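Local coordinates for protein SAM dependent methyltransferase (PDB 3DH0) that binds S-adenosylmethionine and probably acts as a methyltransferase that transfers the methyl group of this cofactor to an as yet unspecified acceptor, at residues A[64-75]-A[89-100]. Numbering follows the deposited sequence.
With SAM (S-adenosylmethionine), chain C.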
loop_
_atom_site.group_PDB
_atom_site.type_symbol
_atom_site.label_atom_id
_atom_site.label_comp_id
_atom_site.label_asym_id
_atom_site.label_seq_id
_atom_site.Cartn_x
_atom_site.Cartn_y
_atom_site.Cartn_z
ATOM N N LYS A 64 -7.400 13.014 1.040
ATOM C CA LYS A 64 -7.211 12.439 2.354
ATOM C C LYS A 64 -6.436 11.137 2.266
ATOM O O LYS A 64 -6.520 10.415 1.280
ATOM C CB LYS A 64 -8.567 12.194 3.008
ATOM C CG LYS A 64 -8.526 12.220 4.521
ATOM C CD LYS A 64 -9.875 11.829 5.091
ATOM C CE LYS A 64 -10.996 12.711 4.570
ATOM N NZ LYS A 64 -12.300 12.264 5.107
ATOM N N VAL A 65 -5.672 10.842 3.304
ATOM C CA VAL A 65 -4.894 9.619 3.323
ATOM C C VAL A 65 -5.170 8.802 4.577
ATOM O O VAL A 65 -4.885 9.238 5.685
ATOM C CB VAL A 65 -3.373 9.919 3.268
ATOM C CG1 VAL A 65 -2.594 8.619 3.294
ATOM C CG2 VAL A 65 -3.029 10.713 2.023
ATOM N N TYR A 66 -5.742 7.622 4.405
ATOM C CA TYR A 66 -5.992 6.749 5.540
ATOM C C TYR A 66 -4.850 5.758 5.576
ATOM O O TYR A 66 -4.690 4.961 4.662
ATOM C CB TYR A 66 -7.312 5.990 5.387
ATOM C CG TYR A 66 -8.536 6.851 5.544
ATOM C CD1 TYR A 66 -8.883 7.374 6.787
ATOM C CD2 TYR A 66 -9.326 7.172 4.442
ATOM C CE1 TYR A 66 -9.975 8.194 6.926
ATOM C CE2 TYR A 66 -10.418 7.995 4.574
ATOM C CZ TYR A 66 -10.734 8.503 5.816
ATOM O OH TYR A 66 -11.802 9.339 5.951
ATOM N N ALA A 67 -4.055 5.820 6.633
ATOM C CA ALA A 67 -2.919 4.933 6.789
ATOM C C ALA A 67 -3.209 3.888 7.859
ATOM O O ALA A 67 -3.144 4.183 9.041
ATOM C CB ALA A 67 -1.685 5.740 7.170
ATOM N N ILE A 68 -3.527 2.668 7.449
ATOM C CA ILE A 68 -3.815 1.610 8.405
ATOM C C ILE A 68 -2.638 0.678 8.631
ATOM O O ILE A 68 -1.631 0.751 7.953
ATOM C CB ILE A 68 -5.009 0.761 7.956
ATOM C CG1 ILE A 68 -4.754 0.233 6.541
ATOM C CG2 ILE A 68 -6.296 1.575 8.040
ATOM C CD1 ILE A 68 -5.794 -0.756 6.031
ATOM N N ASP A 69 -2.779 -0.197 9.610
ATOM C CA ASP A 69 -1.751 -1.160 9.939
ATOM C C ASP A 69 -2.217 -1.963 11.135
ATOM O O ASP A 69 -2.653 -1.399 12.133
ATOM C CB ASP A 69 -0.438 -0.459 10.266
ATOM C CG ASP A 69 0.761 -1.369 10.083
ATOM O OD1 ASP A 69 0.769 -2.464 10.674
ATOM O OD2 ASP A 69 1.692 -0.997 9.347
ATOM N N VAL A 70 -2.123 -3.287 11.021
ATOM C CA VAL A 70 -2.535 -4.205 12.080
ATOM C C VAL A 70 -1.694 -4.104 13.341
ATOM O O VAL A 70 -2.161 -4.472 14.408
ATOM C CB VAL A 70 -2.477 -5.678 11.627
ATOM C CG1 VAL A 70 -3.546 -5.961 10.576
ATOM C CG2 VAL A 70 -1.088 -6.001 11.097
ATOM N N GLN A 71 -0.459 -3.619 13.228
ATOM C CA GLN A 71 0.400 -3.503 14.406
ATOM C C GLN A 71 0.384 -2.135 15.072
ATOM O O GLN A 71 0.643 -1.114 14.444
ATOM C CB GLN A 71 1.827 -3.920 14.061
ATOM C CG GLN A 71 1.935 -5.397 13.763
ATOM C CD GLN A 71 3.361 -5.891 13.744
ATOM O OE1 GLN A 71 4.047 -5.813 12.727
ATOM N NE2 GLN A 71 3.820 -6.404 14.882
ATOM N N GLU A 72 0.068 -2.143 16.364
ATOM C CA GLU A 72 -0.032 -0.939 17.163
ATOM C C GLU A 72 1.251 -0.113 17.166
ATOM O O GLU A 72 1.201 1.119 17.099
ATOM C CB GLU A 72 -0.430 -1.309 18.601
ATOM C CG GLU A 72 -0.706 -0.093 19.495
ATOM C CD GLU A 72 -1.135 -0.441 20.912
ATOM O OE1 GLU A 72 -2.082 -1.241 21.087
ATOM O OE2 GLU A 72 -0.534 0.110 21.855
ATOM N N GLU A 73 2.401 -0.783 17.242
ATOM C CA GLU A 73 3.667 -0.067 17.254
ATOM C C GLU A 73 3.885 0.687 15.956
ATOM O O GLU A 73 4.400 1.801 15.962
ATOM C CB GLU A 73 4.847 -1.010 17.531
ATOM C CG GLU A 73 4.720 -2.436 17.036
ATOM C CD GLU A 73 3.844 -3.290 17.941
ATOM O OE1 GLU A 73 3.909 -3.089 19.173
ATOM O OE2 GLU A 73 3.106 -4.162 17.430
ATOM N N MET A 74 3.490 0.084 14.843
ATOM C CA MET A 74 3.630 0.738 13.557
ATOM C C MET A 74 2.654 1.906 13.469
ATOM O O MET A 74 2.957 2.952 12.891
ATOM C CB MET A 74 3.377 -0.246 12.414
ATOM C CG MET A 74 4.623 -0.947 11.908
ATOM S SD MET A 74 5.328 -2.124 13.049
ATOM C CE MET A 74 5.955 -3.302 11.944
ATOM N N VAL A 75 1.482 1.739 14.057
ATOM C CA VAL A 75 0.494 2.801 14.030
ATOM C C VAL A 75 1.004 4.044 14.765
ATOM O O VAL A 75 0.968 5.153 14.233
ATOM C CB VAL A 75 -0.835 2.335 14.663
ATOM C CG1 VAL A 75 -1.827 3.473 14.687
ATOM C CG2 VAL A 75 -1.396 1.152 13.885
ATOM N N ASN A 89 -3.508 16.212 6.096
ATOM C CA ASN A 89 -4.571 15.417 5.495
ATOM C C ASN A 89 -4.450 13.920 5.726
ATOM O O ASN A 89 -5.110 13.126 5.049
ATOM C CB ASN A 89 -4.627 15.676 3.994
ATOM C CG ASN A 89 -3.353 15.267 3.277
ATOM O OD1 ASN A 89 -3.277 15.333 2.052
ATOM N ND2 ASN A 89 -2.344 14.845 4.033
ATOM N N VAL A 90 -3.614 13.517 6.675
ATOM C CA VAL A 90 -3.449 12.098 6.920
ATOM C C VAL A 90 -4.057 11.633 8.219
ATOM O O VAL A 90 -3.858 12.234 9.270
ATOM C CB VAL A 90 -1.977 11.680 6.915
ATOM C CG1 VAL A 90 -1.875 10.156 7.001
ATOM C CG2 VAL A 90 -1.306 12.194 5.668
ATOM N N GLU A 91 -4.792 10.536 8.121
ATOM C CA GLU A 91 -5.452 9.939 9.262
ATOM C C GLU A 91 -4.875 8.522 9.468
ATOM O O GLU A 91 -5.081 7.630 8.651
ATOM C CB GLU A 91 -6.960 9.911 8.983
ATOM C CG GLU A 91 -7.847 9.895 10.197
ATOM C CD GLU A 91 -7.745 11.152 11.038
ATOM O OE1 GLU A 91 -8.133 12.239 10.577
ATOM O OE2 GLU A 91 -7.277 11.055 12.180
ATOM N N VAL A 92 -4.130 8.337 10.553
ATOM C CA VAL A 92 -3.515 7.043 10.869
ATOM C C VAL A 92 -4.420 6.190 11.752
ATOM O O VAL A 92 -4.798 6.606 12.838
ATOM C CB VAL A 92 -2.167 7.230 11.591
ATOM C CG1 VAL A 92 -1.521 5.879 11.836
ATOM C CG2 VAL A 92 -1.258 8.126 10.763
ATOM N N LEU A 93 -4.749 4.989 11.288
ATOM C CA LEU A 93 -5.646 4.112 12.033
ATOM C C LEU A 93 -5.137 2.695 12.339
ATOM O O LEU A 93 -4.351 2.110 11.589
ATOM C CB LEU A 93 -6.983 4.003 11.283
ATOM C CG LEU A 93 -7.731 5.281 10.870
ATOM C CD1 LEU A 93 -8.979 4.921 10.083
ATOM C CD2 LEU A 93 -8.102 6.087 12.092
ATOM N N LYS A 94 -5.624 2.157 13.456
ATOM C CA LYS A 94 -5.300 0.810 13.913
ATOM C C LYS A 94 -6.222 -0.187 13.208
ATOM O O LYS A 94 -7.433 -0.192 13.421
ATOM C CB LYS A 94 -5.483 0.726 15.424
ATOM C CG LYS A 94 -5.357 -0.666 15.994
ATOM C CD LYS A 94 -3.973 -1.218 15.810
ATOM C CE LYS A 94 -3.902 -2.653 16.294
ATOM N NZ LYS A 94 -4.770 -3.588 15.503
ATOM N N SER A 95 -5.638 -1.029 12.365
ATOM C CA SER A 95 -6.384 -2.019 11.597
ATOM C C SER A 95 -6.368 -3.422 12.200
ATOM O O SER A 95 -5.548 -3.749 13.061
ATOM C CB SER A 95 -5.828 -2.062 10.165
ATOM O OG SER A 95 -6.148 -3.264 9.483
ATOM N N GLU A 96 -7.298 -4.240 11.730
ATOM C CA GLU A 96 -7.429 -5.620 12.168
ATOM C C GLU A 96 -7.195 -6.426 10.901
ATOM O O GLU A 96 -7.460 -5.948 9.812
ATOM C CB GLU A 96 -8.837 -5.867 12.706
ATOM C CG GLU A 96 -8.898 -6.735 13.941
ATOM C CD GLU A 96 -8.187 -6.120 15.132
ATOM O OE1 GLU A 96 -8.248 -4.886 15.305
ATOM O OE2 GLU A 96 -7.576 -6.879 15.910
ATOM N N GLU A 97 -6.712 -7.650 11.043
ATOM C CA GLU A 97 -6.401 -8.484 9.891
ATOM C C GLU A 97 -7.310 -8.377 8.671
ATOM O O GLU A 97 -6.842 -8.044 7.586
ATOM C CB GLU A 97 -6.273 -9.942 10.328
ATOM C CG GLU A 97 -5.647 -10.868 9.284
ATOM C CD GLU A 97 -4.275 -10.416 8.807
ATOM O OE1 GLU A 97 -3.452 -9.971 9.638
ATOM O OE2 GLU A 97 -4.011 -10.523 7.591
ATOM N N ASN A 98 -8.599 -8.648 8.812
ATOM C CA ASN A 98 -9.465 -8.565 7.638
ATOM C C ASN A 98 -10.616 -7.594 7.782
ATOM O O ASN A 98 -11.664 -7.763 7.152
ATOM C CB ASN A 98 -10.012 -9.946 7.282
ATOM C CG ASN A 98 -8.915 -10.960 7.062
ATOM O OD1 ASN A 98 -8.656 -11.803 7.915
ATOM N ND2 ASN A 98 -8.251 -10.874 5.912
ATOM N N LYS A 99 -10.405 -6.575 8.608
ATOM C CA LYS A 99 -11.424 -5.570 8.853
ATOM C C LYS A 99 -10.840 -4.162 8.806
ATOM O O LYS A 99 -9.936 -3.837 9.579
ATOM C CB LYS A 99 -12.055 -5.774 10.226
ATOM C CG LYS A 99 -12.503 -7.168 10.542
ATOM C CD LYS A 99 -13.339 -7.121 11.820
ATOM C CE LYS A 99 -13.512 -8.479 12.481
ATOM N NZ LYS A 99 -12.287 -8.863 13.230
ATOM N N ILE A 100 -11.371 -3.325 7.921
ATOM C CA ILE A 100 -10.906 -1.949 7.802
ATOM C C ILE A 100 -11.946 -1.063 8.488
ATOM O O ILE A 100 -13.123 -1.096 8.160
ATOM C CB ILE A 100 -10.735 -1.558 6.318
ATOM C CG1 ILE A 100 -9.785 -2.551 5.644
ATOM C CG2 ILE A 100 -10.177 -0.144 6.204
ATOM C CD1 ILE A 100 -9.868 -2.582 4.145
HETATM N N SAM C . 4.687 -0.149 3.197
HETATM C CA SAM C . 5.664 0.263 4.252
HETATM C C SAM C . 6.714 1.182 3.671
HETATM O O SAM C . 6.655 1.462 2.473
HETATM O OXT SAM C . 7.593 1.599 4.493
HETATM C CB SAM C . 6.335 -0.973 4.843
HETATM C CG SAM C . 5.311 -2.002 5.102
HETATM S SD SAM C . 5.775 -3.609 5.803
HETATM C CE SAM C . 6.651 -4.390 4.447
HETATM C "C5'" SAM C . 4.225 -4.377 5.867
HETATM C "C4'" SAM C . 3.295 -3.895 6.962
HETATM O "O4'" SAM C . 2.088 -4.617 6.746
HETATM C "C3'" SAM C . 3.715 -4.363 8.368
HETATM O "O3'" SAM C . 4.099 -3.145 9.068
HETATM C "C2'" SAM C . 2.466 -4.924 9.018
HETATM O "O2'" SAM C . 2.160 -4.562 10.348
HETATM C "C1'" SAM C . 1.395 -4.617 7.925
HETATM N N9 SAM C . 0.323 -5.577 7.750
HETATM C C8 SAM C . 0.357 -6.955 7.677
HETATM N N7 SAM C . -0.811 -7.487 7.494
HETATM C C5 SAM C . -1.682 -6.399 7.444
HETATM C C6 SAM C . -3.091 -6.296 7.258
HETATM N N6 SAM C . -3.870 -7.387 7.092
HETATM N N1 SAM C . -3.665 -5.032 7.252
HETATM C C2 SAM C . -2.847 -3.966 7.423
HETATM N N3 SAM C . -1.522 -3.957 7.601
HETATM C C4 SAM C . -0.995 -5.213 7.599
#
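Val-70 and Ser-95 meet beside the adenine of S-adenosylmethionine, where Val-70 CA approaches Ser-95 O at 3.2 Å in a CA-H...O contact. Both methyls of Val-70 lie over one face of the base, CG1 above C6 at 3.4 Å and CG2 above C4. From the other segment Glu-97 takes the ring's amino group: N6 donates to the backbone O of Glu-97 at 3.1 Å and more weakly to its OE2. Glu-97 is itself steadied by a salt bridge to Lys-6 and a bond from the Ser-120 backbone. Asp-69 grips the ribose with both oxygens, OD1 accepting from O2' at 2.5 Å and OD2 from O3' at 3.2 Å. An asparagine here would probably keep only part of this grip, leaving one ribose hydroxyl without its acceptor. An acidic residue near the carboxyl end of the fold's second strand, here the first strand of the beta-alpha-beta unit 64-69, 72-85, 90-94, holds the ribose diol, as is characteristic of Rossmann-like methyltransferases. Behind it, an Asx turn fixes the carboxylate, Gln-71 N meeting Asp-69 OD1 on the anti side, while Gly-47 N bonds OD2. The strands are clamped just there: Ser-95 N reaches Asp-69 O from well above the carbonyl plane, and Lys-94, its chain bent at chi2 (64°) and chi4, brings NZ to Val-70 O at 3.0 Å and to Ser-95 O. Further out, parallel strands 64-69 and 90-94 are laced by nearly straight bonds such as Glu-91 N to Val-65 O at 2.8 Å. Val-65 and Val-90 lie side by side under helix 52-59, and on helix 72-85 Val-75 CG1 slides past Val-92 CG1 at 3.7 Å.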